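Side-chain contacts in tricorn protease (Thermoplasma acidophilum, PDB 1K32), which degrades peptides as a serine-type hydrolase built on beta-propellers, PDZ-like and S41 peptidase domains, probably working downstream of the proteasome: residues T604-N609 with E637-E642; L570-P575 with T611-S616. One frame throughout, in Å; residues are numbered along the deposited sequence.

Contact 1 (T604-N609 with E637-E642); sequences TEVKNN and EKPEDE
The carboxylate of Glu642 receives the ammonium of Lys607 over a face: NZ lies 2.6 Å from OE1 but 44° out of the carboxylate plane, so the salt bridge is short yet not aligned with the plane of the group. The same NZ donates to the flat peptide group after Pro639, 2.6 Å from its O, with a C=O...N angle of 147°. Two oxygens therefore grip one nitrogen, one charged and one a backbone carbonyl. The lysine reaches them with CG anti to the backbone N and a bend at chi2 (73°) that is repeated at chi3; CE consequently passes 3.1 Å from Glu642 OE1. Glu642 approaches from the opposite direction on an extended chain. An apolar contact lies beside this polar one: CG1 of Val606 packs on the proline ring of Pro639, 3.7 Å from CB and 3.8 Å from CG, the two side chains crossing at about a right angle. That consecutive strand residues both meet the loop fits a classic beta bulge, in which Val606 and Lys607 are paired with Leu593. Topologically, strand 603-610 is the outermost strand of one propeller blade, whereas 637-642 links the last two strands of the next, so the contact joins neighbouring blades near their outer rim. The loop is shaped by a type I turn, with Asp641 N 2.8 Å from Lys638 O. Substituting an alanine for Lys607 would probably leave the Pro639 carbonyl without this donor and Glu642 without one of its cations. Lys626 also forms a salt bridge with OE1, while Phe634 makes a cation-pi contact with Lys607.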
ATOM      1  N   THR A 604     -17.741  10.469  -3.718  1.00 35.97           N
ATOM      2  CA  THR A 604     -17.173   9.167  -3.383  1.00 35.53           C
ATOM      3  C   THR A 604     -18.127   8.382  -2.489  1.00 35.81           C
ATOM      4  O   THR A 604     -18.980   8.964  -1.817  1.00 35.13           O
ATOM      5  CB  THR A 604     -15.812   9.316  -2.652  1.00 35.17           C
ATOM      6  OG1 THR A 604     -15.973  10.157  -1.502  1.00 36.10           O
ATOM      7  CG2 THR A 604     -14.773   9.934  -3.569  1.00 34.29           C
ATOM      8  N   GLU A 605     -17.975   7.061  -2.483  1.00 35.67           N
ATOM      9  CA  GLU A 605     -18.816   6.188  -1.677  1.00 36.44           C
ATOM     10  C   GLU A 605     -18.220   6.007  -0.289  1.00 36.91           C
ATOM     11  O   GLU A 605     -17.065   5.612  -0.148  1.00 38.08           O
ATOM     12  CB  GLU A 605     -18.955   4.826  -2.349  1.00 38.24           C
ATOM     13  CG  GLU A 605     -20.067   3.968  -1.786  1.00 40.53           C
ATOM     14  CD  GLU A 605     -20.226   2.668  -2.548  1.00 40.75           C
ATOM     15  OE1 GLU A 605     -19.430   1.745  -2.309  1.00 41.68           O
ATOM     16  OE2 GLU A 605     -21.141   2.576  -3.395  1.00 41.79           O
ATOM     17  N   VAL A 606     -19.016   6.290   0.733  1.00 35.26           N
ATOM     18  CA  VAL A 606     -18.560   6.165   2.109  1.00 34.69           C
ATOM     19  C   VAL A 606     -18.970   4.835   2.724  1.00 33.50           C
ATOM     20  O   VAL A 606     -18.240   4.275   3.534  1.00 32.39           O
ATOM     21  CB  VAL A 606     -19.131   7.298   2.990  1.00 35.25           C
ATOM     22  CG1 VAL A 606     -18.646   7.147   4.420  1.00 35.62           C
ATOM     23  CG2 VAL A 606     -18.727   8.643   2.426  1.00 36.81           C
ATOM     24  N   LYS A 607     -20.138   4.335   2.333  1.00 32.32           N
ATOM     25  CA  LYS A 607     -20.652   3.080   2.868  1.00 32.42           C
ATOM     26  C   LYS A 607     -21.783   2.583   1.976  1.00 31.68           C
ATOM     27  O   LYS A 607     -22.593   3.382   1.505  1.00 32.17           O
ATOM     28  CB  LYS A 607     -21.188   3.318   4.283  1.00 34.53           C
ATOM     29  CG  LYS A 607     -21.362   2.070   5.120  1.00 39.33           C
ATOM     30  CD  LYS A 607     -20.011   1.517   5.583  1.00 39.71           C
ATOM     31  CE  LYS A 607     -19.276   2.494   6.493  1.00 41.15           C
ATOM     32  NZ  LYS A 607     -18.060   1.862   7.101  1.00 40.54           N
ATOM     33  N   ASN A 608     -21.848   1.274   1.741  1.00 30.11           N
ATOM     34  CA  ASN A 608     -22.913   0.715   0.913  1.00 31.05           C
ATOM     35  C   ASN A 608     -23.724  -0.334   1.665  1.00 30.23           C
ATOM     36  O   ASN A 608     -23.469  -0.599   2.836  1.00 31.83           O
ATOM     37  CB  ASN A 608     -22.348   0.109  -0.380  1.00 32.14           C
ATOM     38  CG  ASN A 608     -21.401  -1.056  -0.125  1.00 34.19           C
ATOM     39  OD1 ASN A 608     -21.275  -1.545   0.997  1.00 34.22           O
ATOM     40  ND2 ASN A 608     -20.734  -1.510  -1.182  1.00 36.84           N
ATOM     41  N   ASN A 609     -24.709  -0.914   0.989  1.00 29.18           N
ATOM     42  CA  ASN A 609     -25.564  -1.936   1.575  1.00 29.51           C
ATOM     43  C   ASN A 609     -26.317  -1.446   2.805  1.00 28.57           C
ATOM     44  O   ASN A 609     -26.558  -2.212   3.740  1.00 27.25           O
ATOM     45  CB  ASN A 609     -24.732  -3.174   1.921  1.00 31.71           C
ATOM     46  CG  ASN A 609     -24.181  -3.863   0.689  1.00 33.42           C
ATOM     47  OD1 ASN A 609     -23.108  -4.453   0.722  1.00 36.29           O
ATOM     48  ND2 ASN A 609     -24.926  -3.796  -0.410  1.00 35.30           N
ATOM     49  N   GLU A 637     -15.893  10.958  10.737  1.00 47.78           N
ATOM     50  CA  GLU A 637     -14.541  11.292  10.307  1.00 47.90           C
ATOM     51  C   GLU A 637     -13.754  10.082   9.803  1.00 48.24           C
ATOM     52  O   GLU A 637     -12.961  10.199   8.873  1.00 49.72           O
ATOM     53  CB  GLU A 637     -13.775  11.969  11.451  1.00 47.50           C
ATOM     54  N   LYS A 638     -13.963   8.919  10.407  1.00 47.71           N
ATOM     55  CA  LYS A 638     -13.246   7.730   9.971  1.00 46.06           C
ATOM     56  C   LYS A 638     -14.203   6.549   9.871  1.00 45.83           C
ATOM     57  O   LYS A 638     -14.223   5.670  10.737  1.00 44.41           O
ATOM     58  CB  LYS A 638     -12.098   7.422  10.940  1.00 45.34           C
ATOM     59  N   PRO A 639     -15.021   6.525   8.805  1.00 45.33           N
ATOM     60  CA  PRO A 639     -16.004   5.467   8.547  1.00 45.25           C
ATOM     61  C   PRO A 639     -15.421   4.062   8.503  1.00 44.93           C
ATOM     62  O   PRO A 639     -16.163   3.084   8.420  1.00 44.88           O
ATOM     63  CB  PRO A 639     -16.630   5.888   7.219  1.00 45.16           C
ATOM     64  CG  PRO A 639     -15.540   6.682   6.561  1.00 45.98           C
ATOM     65  CD  PRO A 639     -15.020   7.504   7.706  1.00 45.52           C
ATOM     66  N   GLU A 640     -14.095   3.962   8.563  1.00 45.33           N
ATOM     67  CA  GLU A 640     -13.435   2.661   8.552  1.00 45.27           C
ATOM     68  C   GLU A 640     -13.514   2.062   9.951  1.00 45.26           C
ATOM     69  O   GLU A 640     -13.557   0.845  10.103  1.00 45.41           O
ATOM     70  CB  GLU A 640     -11.969   2.796   8.125  1.00 46.19           C
ATOM     71  N   ASP A 641     -13.525   2.920  10.971  1.00 45.13           N
ATOM     72  CA  ASP A 641     -13.618   2.460  12.356  1.00 45.70           C
ATOM     73  C   ASP A 641     -15.084   2.205  12.679  1.00 44.42           C
ATOM     74  O   ASP A 641     -15.712   2.923  13.459  1.00 44.70           O
ATOM     75  CB  ASP A 641     -13.042   3.500  13.320  1.00 48.27           C
ATOM     76  CG  ASP A 641     -11.546   3.696  13.143  1.00 50.53           C
ATOM     77  OD1 ASP A 641     -10.802   2.689  13.128  1.00 51.66           O
ATOM     78  OD2 ASP A 641     -11.110   4.860  13.030  1.00 53.21           O
ATOM     79  N   GLU A 642     -15.607   1.159  12.056  1.00 41.43           N
ATOM     80  CA  GLU A 642     -16.987   0.746  12.188  1.00 39.92           C
ATOM     81  C   GLU A 642     -17.106  -0.357  13.234  1.00 38.97           C
ATOM     82  O   GLU A 642     -16.300  -1.284  13.256  1.00 38.49           O
ATOM     83  CB  GLU A 642     -17.446   0.255  10.814  1.00 40.08           C
ATOM     84  CG  GLU A 642     -18.802  -0.383  10.726  1.00 39.13           C
ATOM     85  CD  GLU A 642     -19.112  -0.818   9.304  1.00 39.45           C
ATOM     86  OE1 GLU A 642     -19.409   0.056   8.461  1.00 39.30           O
ATOM     87  OE2 GLU A 642     -19.041  -2.031   9.023  1.00 38.82           O
TER

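Contact 2 (L570-P575 with T611-S616); sequences LIYSVP and TDLRLS
Tyr572 and Leu613 are the closest backbone pair, with CA atoms 8.3 Å apart, and no hydrogen bond joins their strands, as expected of sheets packed against each other through side chains. The phenol of Tyr572 carries most of the contact. Its CD1-CE1 side meets the CB of Leu613, CE1 lying 4.1 Å away, and the approach to the ring is oblique. Tyr572 has CG anti to its N (chi1 -167°), which directs the ring across the gap; the two side chains slide past each other in opposite directions. The hydroxyl ends among backbone atoms, OH being 3.4 Å from Thr611 N at an angle too poor for a hydrogen bond, and 3.5 Å from Asp612 N. These strands belong to successive blades of the propeller: 568-573 is second in its four-stranded antiparallel sheet, and 612-615 is the first strand of the following one, entered after a corner at Thr611. Met561, on the first strand of the earlier blade, touches both Tyr572 and Leu613. The residues flanking Leu613 on 612-615 are ionic. Asp612 OD1 lies in the guanidinium plane at the edge of Arg614, 3.1 Å from NH2, in a salt bridge whose hydrogen bond is weak. Arg614 NH1 has a second carboxylate partner in Asp302, and Phe303 adds a cation-pi contact; both belong to strand 300-305 of another blade.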
ATOM      1  N   LEU A 570     -22.845  15.007   2.771  1.00 25.23           N
ATOM      2  CA  LEU A 570     -23.123  13.580   2.700  1.00 24.19           C
ATOM      3  C   LEU A 570     -24.501  13.448   2.107  1.00 24.45           C
ATOM      4  O   LEU A 570     -25.366  14.289   2.352  1.00 24.39           O
ATOM      5  CB  LEU A 570     -23.085  12.935   4.090  1.00 27.07           C
ATOM      6  CG  LEU A 570     -21.718  12.565   4.682  1.00 30.68           C
ATOM      7  CD1 LEU A 570     -21.193  11.296   4.037  1.00 32.08           C
ATOM      8  CD2 LEU A 570     -20.741  13.695   4.467  1.00 32.42           C
ATOM      9  N   ILE A 571     -24.705  12.403   1.316  1.00 23.47           N
ATOM     10  CA  ILE A 571     -25.996  12.180   0.683  1.00 23.69           C
ATOM     11  C   ILE A 571     -26.369  10.704   0.680  1.00 22.65           C
ATOM     12  O   ILE A 571     -25.576   9.856   0.277  1.00 23.66           O
ATOM     13  CB  ILE A 571     -25.984  12.662  -0.778  1.00 24.55           C
ATOM     14  CG1 ILE A 571     -25.624  14.148  -0.834  1.00 25.72           C
ATOM     15  CG2 ILE A 571     -27.341  12.381  -1.416  1.00 27.14           C
ATOM     16  CD1 ILE A 571     -25.328  14.666  -2.226  1.00 28.79           C
ATOM     17  N   TYR A 572     -27.579  10.403   1.134  1.00 22.70           N
ATOM     18  CA  TYR A 572     -28.058   9.033   1.146  1.00 20.96           C
ATOM     19  C   TYR A 572     -28.686   8.820  -0.224  1.00 20.16           C
ATOM     20  O   TYR A 572     -29.646   9.494  -0.584  1.00 19.25           O
ATOM     21  CB  TYR A 572     -29.110   8.825   2.234  1.00 20.71           C
ATOM     22  CG  TYR A 572     -29.422   7.367   2.494  1.00 21.58           C
ATOM     23  CD1 TYR A 572     -28.787   6.679   3.524  1.00 21.41           C
ATOM     24  CD2 TYR A 572     -30.335   6.672   1.702  1.00 21.86           C
ATOM     25  CE1 TYR A 572     -29.046   5.335   3.769  1.00 22.40           C
ATOM     26  CE2 TYR A 572     -30.610   5.320   1.938  1.00 25.12           C
ATOM     27  CZ  TYR A 572     -29.956   4.656   2.981  1.00 24.76           C
ATOM     28  OH  TYR A 572     -30.212   3.319   3.240  1.00 23.32           O
ATOM     29  N   SER A 573     -28.132   7.881  -0.983  1.00 20.58           N
ATOM     30  CA  SER A 573     -28.602   7.578  -2.330  1.00 20.14           C
ATOM     31  C   SER A 573     -29.185   6.167  -2.419  1.00 20.17           C
ATOM     32  O   SER A 573     -28.699   5.254  -1.757  1.00 18.89           O
ATOM     33  CB  SER A 573     -27.429   7.698  -3.315  1.00 22.33           C
ATOM     34  OG  SER A 573     -27.777   7.253  -4.615  1.00 19.44           O
ATOM     35  N   VAL A 574     -30.219   5.999  -3.239  1.00 18.85           N
ATOM     36  CA  VAL A 574     -30.837   4.688  -3.432  1.00 20.10           C
ATOM     37  C   VAL A 574     -30.833   4.314  -4.902  1.00 19.93           C
ATOM     38  O   VAL A 574     -31.613   4.844  -5.683  1.00 19.98           O
ATOM     39  CB  VAL A 574     -32.309   4.632  -2.972  1.00 19.32           C
ATOM     40  CG1 VAL A 574     -32.916   3.271  -3.349  1.00 19.27           C
ATOM     41  CG2 VAL A 574     -32.409   4.848  -1.488  1.00 17.58           C
ATOM     42  N   PRO A 575     -29.971   3.369  -5.297  1.00 21.08           N
ATOM     43  CA  PRO A 575     -29.926   2.965  -6.708  1.00 20.62           C
ATOM     44  C   PRO A 575     -31.282   2.458  -7.197  1.00 19.54           C
ATOM     45  O   PRO A 575     -32.023   1.808  -6.447  1.00 20.45           O
ATOM     46  CB  PRO A 575     -28.875   1.854  -6.719  1.00 23.08           C
ATOM     47  CG  PRO A 575     -27.965   2.230  -5.572  1.00 23.11           C
ATOM     48  CD  PRO A 575     -28.972   2.631  -4.504  1.00 21.70           C
ATOM     49  N   THR A 611     -29.673   0.368   4.826  1.00 30.06           N
ATOM     50  CA  THR A 611     -31.125   0.264   4.774  1.00 32.02           C
ATOM     51  C   THR A 611     -31.730   1.340   5.659  1.00 32.72           C
ATOM     52  O   THR A 611     -32.932   1.583   5.618  1.00 34.94           O
ATOM     53  CB  THR A 611     -31.609  -1.116   5.265  1.00 31.93           C
ATOM     54  OG1 THR A 611     -31.164  -1.324   6.609  1.00 33.06           O
ATOM     55  CG2 THR A 611     -31.053  -2.219   4.389  1.00 30.78           C
ATOM     56  N   ASP A 612     -30.885   1.990   6.452  1.00 33.56           N
ATOM     57  CA  ASP A 612     -31.340   3.034   7.361  1.00 34.80           C
ATOM     58  C   ASP A 612     -30.114   3.773   7.904  1.00 34.53           C
ATOM     59  O   ASP A 612     -29.034   3.185   8.030  1.00 34.55           O
ATOM     60  CB  ASP A 612     -32.134   2.395   8.511  1.00 36.97           C
ATOM     61  CG  ASP A 612     -32.974   3.402   9.290  1.00 40.73           C
ATOM     62  OD1 ASP A 612     -33.557   3.007  10.325  1.00 43.23           O
ATOM     63  OD2 ASP A 612     -33.062   4.579   8.878  1.00 42.50           O
ATOM     64  N   LEU A 613     -30.271   5.060   8.207  1.00 32.44           N
ATOM     65  CA  LEU A 613     -29.165   5.859   8.736  1.00 32.36           C
ATOM     66  C   LEU A 613     -29.618   6.895   9.757  1.00 33.89           C
ATOM     67  O   LEU A 613     -30.599   7.607   9.540  1.00 33.06           O
ATOM     68  CB  LEU A 613     -28.427   6.576   7.604  1.00 30.60           C
ATOM     69  CG  LEU A 613     -27.164   7.362   8.003  1.00 30.66           C
ATOM     70  CD1 LEU A 613     -26.221   7.468   6.809  1.00 28.62           C
ATOM     71  CD2 LEU A 613     -27.537   8.746   8.530  1.00 30.33           C
ATOM     72  N   ARG A 614     -28.881   6.980  10.859  1.00 35.08           N
ATOM     73  CA  ARG A 614     -29.163   7.934  11.931  1.00 37.70           C
ATOM     74  C   ARG A 614     -27.900   8.750  12.182  1.00 37.51           C
ATOM     75  O   ARG A 614     -26.804   8.199  12.233  1.00 37.80           O
ATOM     76  CB  ARG A 614     -29.547   7.206  13.223  1.00 40.08           C
ATOM     77  CG  ARG A 614     -30.911   6.550  13.222  1.00 42.30           C
ATOM     78  CD  ARG A 614     -32.011   7.574  13.034  1.00 46.54           C
ATOM     79  NE  ARG A 614     -33.228   7.171  13.724  1.00 47.84           N
ATOM     80  CZ  ARG A 614     -33.919   6.070  13.452  1.00 50.61           C
ATOM     81  NH1 ARG A 614     -35.016   5.793  14.145  1.00 51.85           N
ATOM     82  NH2 ARG A 614     -33.524   5.251  12.485  1.00 49.75           N
ATOM     83  N   LEU A 615     -28.047  10.057  12.354  1.00 37.57           N
ATOM     84  CA  LEU A 615     -26.885  10.901  12.588  1.00 38.24           C
ATOM     85  C   LEU A 615     -26.979  11.547  13.967  1.00 37.64           C
ATOM     86  O   LEU A 615     -28.047  11.989  14.376  1.00 34.63           O
ATOM     87  CB  LEU A 615     -26.810  11.989  11.519  1.00 39.49           C
ATOM     88  CG  LEU A 615     -25.436  12.478  11.059  1.00 42.73           C
ATOM     89  CD1 LEU A 615     -25.609  13.888  10.505  1.00 43.87           C
ATOM     90  CD2 LEU A 615     -24.433  12.493  12.201  1.00 44.18           C
ATOM     91  N   SER A 616     -25.857  11.610  14.675  1.00 38.10           N
ATOM     92  CA  SER A 616     -25.849  12.207  16.005  1.00 39.51           C
ATOM     93  C   SER A 616     -26.047  13.718  15.962  1.00 40.15           C
ATOM     94  O   SER A 616     -25.885  14.346  14.919  1.00 39.99           O
ATOM     95  CB  SER A 616     -24.547  11.877  16.739  1.00 39.04           C
ATOM     96  OG  SER A 616     -23.443  12.554  16.178  1.00 39.05           O
TER

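Both contacts join the same two successive propeller blades, the sheets 559-610 and 612-644, but at different depths. Contact 1 is at the surface, its centre 34 Å from that of the chain, and uses the outermost strand of the first blade. Contact 2, at 27 Å, is partly buried and involves strands nearer the inner side of the blades. The chemistry follows: a salt bridge and a donor to a carbonyl outside, an aromatic ring against aliphatic carbon inside. Their centres are about 11 Å apart, and Val606 CG2 packs 4.0 Å from Leu570 CD1. Strand 603-610 leads directly into 612-615, coupling them along the chain.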